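Local coordinates for GDP-perosamine synthase (PDB 3BN1), which transfers an amino group from L-glutamate to GDP-4-keto-6-deoxy-D-mannose with pyridoxal phosphate, making GDP-perosamine for the O-antigen of the bacterial outer membrane, at residues Lys54-Cys59 with Gly195-Thr200; Leu66-Val71 with Val228-Arg233; Val156-Ala161 with Asp178-Ser183. All blocks are in the same frame, centred on the assembly; numbering follows the deposited sequence.

Interaction 1: Lys54-Cys59 with Gly195-Thr200; sequences KHAIAC and GGMITT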
loop_
_atom_site.group_PDB
_atom_site.type_symbol
_atom_site.label_atom_id
_atom_site.label_comp_id
_atom_site.label_asym_id
_atom_site.label_seq_id
_atom_site.Cartn_x
_atom_site.Cartn_y
_atom_site.Cartn_z
ATOM N N LYS A 54 9.941 13.591 17.226
ATOM C CA LYS A 54 8.714 14.366 17.136
ATOM C C LYS A 54 7.611 13.763 16.299
ATOM O O LYS A 54 6.430 13.801 16.692
ATOM C CB LYS A 54 8.977 15.828 16.769
ATOM C CG LYS A 54 10.220 16.368 17.527
ATOM C CD LYS A 54 10.590 17.790 17.296
ATOM C CE LYS A 54 9.567 18.574 16.497
ATOM N NZ LYS A 54 10.278 19.376 15.447
ATOM N N HIS A 55 7.971 13.186 15.157
ATOM C CA HIS A 55 6.905 12.698 14.299
ATOM C C HIS A 55 6.985 11.255 13.933
ATOM O O HIS A 55 8.071 10.715 13.742
ATOM C CB HIS A 55 6.941 13.466 12.996
ATOM C CG HIS A 55 7.141 14.939 13.166
ATOM N ND1 HIS A 55 6.108 15.791 13.496
ATOM C CD2 HIS A 55 8.244 15.714 13.014
ATOM C CE1 HIS A 55 6.580 17.025 13.597
ATOM N NE2 HIS A 55 7.862 17.009 13.274
ATOM N N ALA A 56 5.818 10.683 13.718
ATOM C CA ALA A 56 5.768 9.316 13.191
ATOM C C ALA A 56 4.573 9.275 12.229
ATOM O O ALA A 56 3.456 9.737 12.546
ATOM C CB ALA A 56 5.668 8.302 14.261
ATOM N N ILE A 57 4.850 8.803 11.027
ATOM C CA ILE A 57 3.887 8.714 9.926
ATOM C C ILE A 57 3.616 7.266 9.551
ATOM O O ILE A 57 4.481 6.581 8.997
ATOM C CB ILE A 57 4.441 9.514 8.683
ATOM C CG1 ILE A 57 4.671 11.019 8.975
ATOM C CG2 ILE A 57 3.426 9.446 7.501
ATOM C CD1 ILE A 57 6.046 11.427 9.605
ATOM N N ALA A 58 2.426 6.784 9.924
ATOM C CA ALA A 58 1.982 5.415 9.722
ATOM C C ALA A 58 1.645 5.197 8.247
ATOM O O ALA A 58 0.938 5.978 7.621
ATOM C CB ALA A 58 0.755 5.163 10.544
ATOM N N CYS A 59 2.147 4.113 7.693
ATOM C CA CYS A 59 1.983 3.798 6.244
ATOM C C CYS A 59 1.458 2.380 6.107
ATOM O O CYS A 59 1.478 1.588 7.059
ATOM C CB CYS A 59 3.415 3.784 5.689
ATOM S SG CYS A 59 4.225 5.418 5.724
ATOM N N GLY A 195 2.151 -3.267 7.615
ATOM C CA GLY A 195 2.102 -1.934 8.143
ATOM C C GLY A 195 3.505 -1.396 8.137
ATOM O O GLY A 195 4.439 -2.170 8.000
ATOM N N GLY A 196 3.660 -0.082 8.261
ATOM C CA GLY A 196 5.001 0.512 8.229
ATOM C C GLY A 196 4.937 1.873 8.977
ATOM O O GLY A 196 3.867 2.410 9.314
ATOM N N MET A 197 6.072 2.481 9.210
ATOM C CA MET A 197 6.016 3.775 9.831
ATOM C C MET A 197 7.272 4.542 9.420
ATOM O O MET A 197 8.344 3.955 9.212
ATOM C CB MET A 197 6.047 3.555 11.349
ATOM C CG MET A 197 6.039 4.863 12.189
ATOM S SD MET A 197 4.268 5.309 12.411
ATOM C CE MET A 197 3.576 4.116 13.487
ATOM N N ILE A 198 7.146 5.864 9.325
ATOM C CA ILE A 198 8.338 6.721 9.128
ATOM C C ILE A 198 8.498 7.588 10.380
ATOM O O ILE A 198 7.499 8.163 10.859
ATOM C CB ILE A 198 8.211 7.717 7.925
ATOM C CG1 ILE A 198 7.774 6.959 6.667
ATOM C CG2 ILE A 198 9.516 8.551 7.713
ATOM C CD1 ILE A 198 7.353 7.891 5.559
ATOM N N THR A 199 9.743 7.761 10.846
ATOM C CA THR A 199 10.015 8.622 11.982
ATOM C C THR A 199 10.973 9.740 11.560
ATOM O O THR A 199 11.781 9.576 10.646
ATOM C CB THR A 199 10.572 7.865 13.196
ATOM O OG1 THR A 199 11.753 7.181 12.808
ATOM C CG2 THR A 199 9.565 6.876 13.769
ATOM N N THR A 200 10.725 10.917 12.119
ATOM C CA THR A 200 11.516 12.070 11.827
ATOM C C THR A 200 11.343 13.194 12.819
ATOM O O THR A 200 10.343 13.284 13.515
ATOM C CB THR A 200 11.292 12.610 10.405
ATOM O OG1 THR A 200 12.330 13.554 10.104
ATOM C CG2 THR A 200 9.917 13.348 10.277
#
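Ile57 and Ile198 lie abreast in the middle of two antiparallel strands, CB of Ile57 4.2 Å from CB of Ile198, on the face shared with His55, Cys59 and Thr200. The two isoleucines differ beyond CG1: Ile198 stays extended and runs past the thiol, with CG1 4.0 Å from SG of Cys59, while Ile57 bends at chi2 (86°) and turns CD1 toward strand 196-200, 3.8 Å from Ile198 O. Beta-branched side chains favour extended backbone, and their bulk fills the layer against helix 203-213, which touches both, and helix 62-72, which touches Ile198. On the other face Met197 starts with CG opposite its own nitrogen (chi1 178°), then bends twice, laying SD across the neighbouring strand at 3.8 Å from CB of Ala56 and 4.0 Å from CB of Ala58. Two methyls are small enough to take the thioether between them, under Phe43 and Phe47 of helix 38-51.

Strand 55-59 is the outermost strand of the seven-stranded sheet in the large domain of a fold type I aminotransferase, and 196-200 runs against both its neighbours. Three hydrogen-bonded pairs, His55 with Thr200, Ile57 with Ile198 and Cys59 with Gly196, give two backbone bonds each; Ile57 N to Ile198 O is 2.7 Å long. Gly196 opposite Cys59 has no side chain.

Toward the polar end, the imidazole of His55 turns its edge to Thr200, with CD2 3.2 Å from Thr200 O. His55 NE2 and Lys54 NZ share Asp203 OD1, and Thr200 OG1 bonds to Asp178 O.

Interaction 2: Leu66-Val71 with Val228-Arg233; sequences LHLALV and VGFNYR. With ACT (acetate ion), chain E.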
loop_
_atom_site.group_PDB
_atom_site.type_symbol
_atom_site.label_atom_id
_atom_site.label_comp_id
_atom_site.label_asym_id
_atom_site.label_seq_id
_atom_site.Cartn_x
_atom_site.Cartn_y
_atom_site.Cartn_z
ATOM N N LEU A 66 9.521 3.312 2.918
ATOM C CA LEU A 66 10.758 3.743 2.314
ATOM C C LEU A 66 10.547 4.645 1.107
ATOM O O LEU A 66 11.148 5.707 0.980
ATOM C CB LEU A 66 11.525 2.498 1.884
ATOM C CG LEU A 66 12.256 1.844 3.056
ATOM C CD1 LEU A 66 12.801 0.400 2.663
ATOM C CD2 LEU A 66 13.392 2.742 3.551
ATOM N N HIS A 67 9.723 4.185 0.169
ATOM C CA HIS A 67 9.431 4.974 -1.023
ATOM C C HIS A 67 8.959 6.365 -0.611
ATOM O O HIS A 67 9.476 7.376 -1.094
ATOM C CB HIS A 67 8.365 4.276 -1.972
ATOM C CG HIS A 67 8.085 5.025 -3.259
ATOM N ND1 HIS A 67 6.903 4.905 -3.967
ATOM C CD2 HIS A 67 8.866 5.873 -3.986
ATOM C CE1 HIS A 67 6.957 5.675 -5.051
ATOM N NE2 HIS A 67 8.138 6.272 -5.083
ATOM N N LEU A 68 7.963 6.403 0.268
ATOM C CA LEU A 68 7.439 7.669 0.684
ATOM C C LEU A 68 8.538 8.584 1.253
ATOM O O LEU A 68 8.646 9.763 0.900
ATOM C CB LEU A 68 6.351 7.446 1.742
ATOM C CG LEU A 68 5.705 8.714 2.310
ATOM C CD1 LEU A 68 5.010 9.498 1.158
ATOM C CD2 LEU A 68 4.680 8.261 3.323
ATOM N N ALA A 69 9.344 8.081 2.187
ATOM C CA ALA A 69 10.356 8.966 2.794
ATOM C C ALA A 69 11.364 9.503 1.749
ATOM O O ALA A 69 11.810 10.668 1.780
ATOM C CB ALA A 69 11.084 8.166 3.895
ATOM N N LEU A 70 11.775 8.650 0.804
ATOM C CA LEU A 70 12.756 9.102 -0.194
ATOM C C LEU A 70 12.134 10.212 -1.041
ATOM O O LEU A 70 12.749 11.227 -1.370
ATOM C CB LEU A 70 13.078 7.968 -1.141
ATOM C CG LEU A 70 13.917 6.907 -0.443
ATOM C CD1 LEU A 70 14.026 5.606 -1.252
ATOM C CD2 LEU A 70 15.316 7.416 0.045
ATOM N N VAL A 71 10.899 9.967 -1.463
ATOM C CA VAL A 71 10.261 10.967 -2.315
ATOM C C VAL A 71 10.168 12.286 -1.528
ATOM O O VAL A 71 10.564 13.347 -2.037
ATOM C CB VAL A 71 8.904 10.499 -2.824
ATOM C CG1 VAL A 71 8.205 11.667 -3.557
ATOM C CG2 VAL A 71 9.070 9.273 -3.819
ATOM N N VAL A 228 1.573 15.202 -7.084
ATOM C CA VAL A 228 1.256 13.800 -7.352
ATOM C C VAL A 228 1.640 13.040 -6.096
ATOM O O VAL A 228 2.767 13.198 -5.671
ATOM C CB VAL A 228 2.112 13.253 -8.473
ATOM C CG1 VAL A 228 1.950 11.695 -8.501
ATOM C CG2 VAL A 228 1.695 13.871 -9.741
ATOM N N GLY A 229 0.702 12.334 -5.455
ATOM C CA GLY A 229 0.962 11.566 -4.230
ATOM C C GLY A 229 0.580 10.112 -4.466
ATOM O O GLY A 229 0.537 9.613 -5.627
ATOM N N PHE A 230 0.440 9.404 -3.343
ATOM C CA PHE A 230 0.243 7.945 -3.333
ATOM C C PHE A 230 -0.830 7.585 -2.358
ATOM O O PHE A 230 -1.292 8.428 -1.561
ATOM C CB PHE A 230 1.498 7.281 -2.805
ATOM C CG PHE A 230 2.749 7.772 -3.472
ATOM C CD1 PHE A 230 3.035 7.366 -4.759
ATOM C CD2 PHE A 230 3.648 8.646 -2.812
ATOM C CE1 PHE A 230 4.162 7.797 -5.409
ATOM C CE2 PHE A 230 4.775 9.120 -3.468
ATOM C CZ PHE A 230 5.029 8.703 -4.789
ATOM N N ASN A 231 -1.189 6.313 -2.390
ATOM C CA ASN A 231 -2.143 5.835 -1.385
ATOM C C ASN A 231 -1.337 4.884 -0.494
ATOM O O ASN A 231 -1.252 3.671 -0.736
ATOM C CB ASN A 231 -3.463 5.179 -1.875
ATOM C CG ASN A 231 -4.334 4.748 -0.702
ATOM O OD1 ASN A 231 -3.895 4.845 0.477
ATOM N ND2 ASN A 231 -5.526 4.186 -0.993
ATOM N N TYR A 232 -0.720 5.486 0.519
ATOM C CA TYR A 232 0.119 4.689 1.379
ATOM C C TYR A 232 -0.348 4.768 2.824
ATOM O O TYR A 232 0.440 4.613 3.713
ATOM C CB TYR A 232 1.564 5.183 1.281
ATOM C CG TYR A 232 2.315 4.847 -0.020
ATOM C CD1 TYR A 232 1.810 3.929 -0.947
ATOM C CD2 TYR A 232 3.490 5.532 -0.345
ATOM C CE1 TYR A 232 2.519 3.623 -2.125
ATOM C CE2 TYR A 232 4.224 5.215 -1.474
ATOM C CZ TYR A 232 3.745 4.242 -2.340
ATOM O OH TYR A 232 4.491 3.992 -3.446
ATOM N N ARG A 233 -1.620 5.048 3.043
ATOM C CA ARG A 233 -2.123 5.220 4.401
ATOM C C ARG A 233 -2.333 3.910 5.114
ATOM O O ARG A 233 -2.785 2.950 4.514
ATOM C CB ARG A 233 -3.503 5.879 4.364
ATOM C CG ARG A 233 -3.495 7.158 3.575
ATOM C CD ARG A 233 -4.936 7.670 3.394
ATOM N NE ARG A 233 -5.704 6.899 2.393
ATOM C CZ ARG A 233 -6.315 7.413 1.315
ATOM N NH1 ARG A 233 -6.305 8.731 1.096
ATOM N NH2 ARG A 233 -7.027 6.623 0.481
HETATM C C ACT E . -8.858 8.156 -1.676
HETATM O O ACT E . -8.073 7.191 -1.911
HETATM O OXT ACT E . -8.485 9.181 -0.869
HETATM C CH3 ACT E . -10.209 8.203 -2.334
#
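A hydrogen bond of 2.6 Å joins ND1 of His67 to OH of Tyr232, and either could be the donor. The hydroxyl comes in at the imidazole edge, in the ring plane, and ND1 in turn lies in the phenol plane. His67 can reach it because its CG stands opposite the helix nitrogen (chi1 -177°). Phe230 slants against the same imidazole, its CE1 3.5 Å from CE1 of His67, while its CB sits over the centre of the Tyr232 ring. Leu68 and Val71, whose side chains carry no polar atoms, close the helix side: CB of Leu68 lies 4.0 Å from CD2 at the Tyr232 rim, and CG2 of Val71 4.2 Å from CZ of Phe230.

Behind this shell, Tyr232 is held by backbone bonds to Asn60 and Arg213. Asn231, between the two aromatics in sequence, faces the second subunit and bonds to its cofactor-bearing lysine. Arg233 NE salt-bridges Glu194 of that subunit, and NH1 and NH2 hold the two oxygens of an acetate ion, probably from the crystallisation liquor. The phenol-imidazole bond thus satisfies two buried polar atoms inside an aromatic cluster and, with Phe230 CB and Leu68 against the phenol, limits how the rings can turn.

Interaction 3: Val156-Ala161 with Asp178-Ser183; sequences VIEDAA and DCATFS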
loop_
_atom_site.group_PDB
_atom_site.type_symbol
_atom_site.label_atom_id
_atom_site.label_comp_id
_atom_site.label_asym_id
_atom_site.label_seq_id
_atom_site.Cartn_x
_atom_site.Cartn_y
_atom_site.Cartn_z
ATOM N N VAL A 156 20.626 10.976 5.557
ATOM C CA VAL A 156 20.784 9.608 6.007
ATOM C C VAL A 156 19.365 9.127 6.279
ATOM O O VAL A 156 18.567 9.805 6.918
ATOM C CB VAL A 156 21.674 9.496 7.299
ATOM C CG1 VAL A 156 21.744 8.042 7.829
ATOM C CG2 VAL A 156 23.085 9.990 7.017
ATOM N N ILE A 157 19.036 7.946 5.777
ATOM C CA ILE A 157 17.733 7.436 6.088
ATOM C C ILE A 157 17.943 6.035 6.623
ATOM O O ILE A 157 18.533 5.173 5.954
ATOM C CB ILE A 157 16.829 7.356 4.851
ATOM C CG1 ILE A 157 15.591 6.516 5.188
ATOM C CG2 ILE A 157 17.644 6.866 3.611
ATOM C CD1 ILE A 157 14.689 6.201 4.015
ATOM N N GLU A 158 17.506 5.801 7.850
ATOM C CA GLU A 158 17.698 4.450 8.399
ATOM C C GLU A 158 16.591 3.499 7.908
ATOM O O GLU A 158 15.357 3.740 8.074
ATOM C CB GLU A 158 17.554 4.459 9.909
ATOM C CG GLU A 158 18.412 5.460 10.754
ATOM C CD GLU A 158 17.825 5.530 12.218
ATOM O OE1 GLU A 158 17.730 4.443 12.864
ATOM O OE2 GLU A 158 17.392 6.638 12.667
ATOM N N ASP A 159 17.015 2.385 7.337
ATOM C CA ASP A 159 16.017 1.338 7.070
ATOM C C ASP A 159 16.011 0.586 8.402
ATOM O O ASP A 159 16.860 -0.299 8.668
ATOM C CB ASP A 159 16.440 0.354 5.988
ATOM C CG ASP A 159 15.339 -0.640 5.683
ATOM O OD1 ASP A 159 14.349 -0.728 6.462
ATOM O OD2 ASP A 159 15.428 -1.299 4.623
ATOM N N ALA A 160 15.096 0.946 9.290
ATOM C CA ALA A 160 15.085 0.300 10.614
ATOM C C ALA A 160 14.048 -0.805 10.711
ATOM O O ALA A 160 13.588 -1.113 11.819
ATOM C CB ALA A 160 14.823 1.345 11.701
ATOM N N ALA A 161 13.647 -1.364 9.566
ATOM C CA ALA A 161 12.607 -2.425 9.512
ATOM C C ALA A 161 12.747 -3.559 10.507
ATOM O O ALA A 161 11.758 -4.153 10.899
ATOM C CB ALA A 161 12.472 -3.060 8.054
ATOM N N ASP A 178 18.044 11.483 9.117
ATOM C CA ASP A 178 17.099 12.529 8.834
ATOM C C ASP A 178 15.703 11.964 9.018
ATOM O O ASP A 178 14.759 12.656 9.470
ATOM C CB ASP A 178 17.421 12.995 7.430
ATOM C CG ASP A 178 18.774 13.727 7.415
ATOM O OD1 ASP A 178 18.823 14.902 7.895
ATOM O OD2 ASP A 178 19.785 13.142 6.943
ATOM N N CYS A 179 15.560 10.681 8.685
ATOM C CA CYS A 179 14.269 10.037 8.923
ATOM C C CYS A 179 14.592 8.561 8.954
ATOM O O CYS A 179 15.767 8.158 8.863
ATOM C CB CYS A 179 13.220 10.337 7.843
ATOM S SG CYS A 179 13.838 9.915 6.171
ATOM N N ALA A 180 13.591 7.739 9.213
ATOM C CA ALA A 180 13.900 6.294 9.259
ATOM C C ALA A 180 12.586 5.614 8.982
ATOM O O ALA A 180 11.522 6.222 9.185
ATOM C CB ALA A 180 14.323 5.889 10.663
ATOM N N THR A 181 12.666 4.324 8.639
ATOM C CA THR A 181 11.446 3.554 8.389
ATOM C C THR A 181 11.472 2.219 9.149
ATOM O O THR A 181 12.529 1.679 9.546
ATOM C CB THR A 181 11.221 3.320 6.892
ATOM O OG1 THR A 181 12.274 2.477 6.464
ATOM C CG2 THR A 181 11.389 4.630 6.108
ATOM N N PHE A 182 10.255 1.754 9.396
ATOM C CA PHE A 182 10.027 0.503 10.075
ATOM C C PHE A 182 8.958 -0.296 9.364
ATOM O O PHE A 182 8.083 0.249 8.663
ATOM C CB PHE A 182 9.517 0.734 11.495
ATOM C CG PHE A 182 10.475 1.465 12.367
ATOM C CD1 PHE A 182 10.505 2.873 12.368
ATOM C CD2 PHE A 182 11.327 0.753 13.203
ATOM C CE1 PHE A 182 11.440 3.558 13.157
ATOM C CE2 PHE A 182 12.148 1.402 14.114
ATOM C CZ PHE A 182 12.241 2.822 14.070
ATOM N N SER A 183 9.022 -1.586 9.626
ATOM C CA SER A 183 8.088 -2.545 9.041
ATOM C C SER A 183 7.327 -3.308 10.137
ATOM O O SER A 183 7.922 -3.807 11.102
ATOM C CB SER A 183 8.855 -3.609 8.277
ATOM O OG SER A 183 7.938 -4.624 7.868
HETATM O O HOH W 1 11.497 -0.045 6.190
#
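Glu158 is gripped through its backbone on both sides of Ala180, as between parallel strands: its N donates to Cys179 O at 3.1 Å and its O accepts from Thr181 N at 2.8 Å. At the start of the ladder Asp178 holds Val156 twice. Its N donates to Val156 O, and, with CG beside its own nitrogen (chi1 -69°), OD2 takes the N-H of Val156 on its anti lone pair, 2.7 Å from N. At the far end Ala160 N makes a weak bond to Thr181 O.

Polar side chains gather at this end. Asp159 OD1 accepts from Ala161 N, closing an Asx turn, and a water 2.9 Å from OD1 also bonds to Thr181 OG1 at 2.7 Å. Asp159 OD2 accepts from Ser91 and lies close to the pyridine nitrogen of the cofactor on Lys188, where fold type I enzymes carry an aspartate.

Among apolar contacts, CB of Ala160 sits over a face of the Phe182 ring in a CH-pi contact, 3.9 Å from its centroid. CB of Ala180 packs 3.6 Å from CB of Glu158, a small partner for a buried glutamate whose carboxylate is bonded by His134 and the backbone of Gly174, Leu176 and Gly177.

Strand 127-130 flanks the pair beyond 155-159 and strand 196-200 beyond 179-183, while helix 62-72 covers Ile157 and Thr181 and helix 142-151 packs on Val156.

Overall arrangement
Interactions 1 and 3 belong to one sheet: strands 179-183 and 196-200 are neighbours, joined by a probable hydrogen bond from Thr199 N to Ala180 O (2.9 Å). Interaction 2 lies against this layer through helix 62-72, whose Leu68 CD2 is 3.5 Å from Ile198 CD1 of interaction 1 and whose Leu66 CD1 packs 3.7 Å from Asp159 OD2 of interaction 3. Along the chain, interaction 3 is nested within the loops closed by the other two. Of the three it comes nearest the bound 2-oxoglutarate: about 6 Å from the Ser183 side chain, against about 10 Å for Gly195 and 13 Å for His67. Interaction 2 instead reaches the second subunit's lysine-cofactor adduct through Asn231.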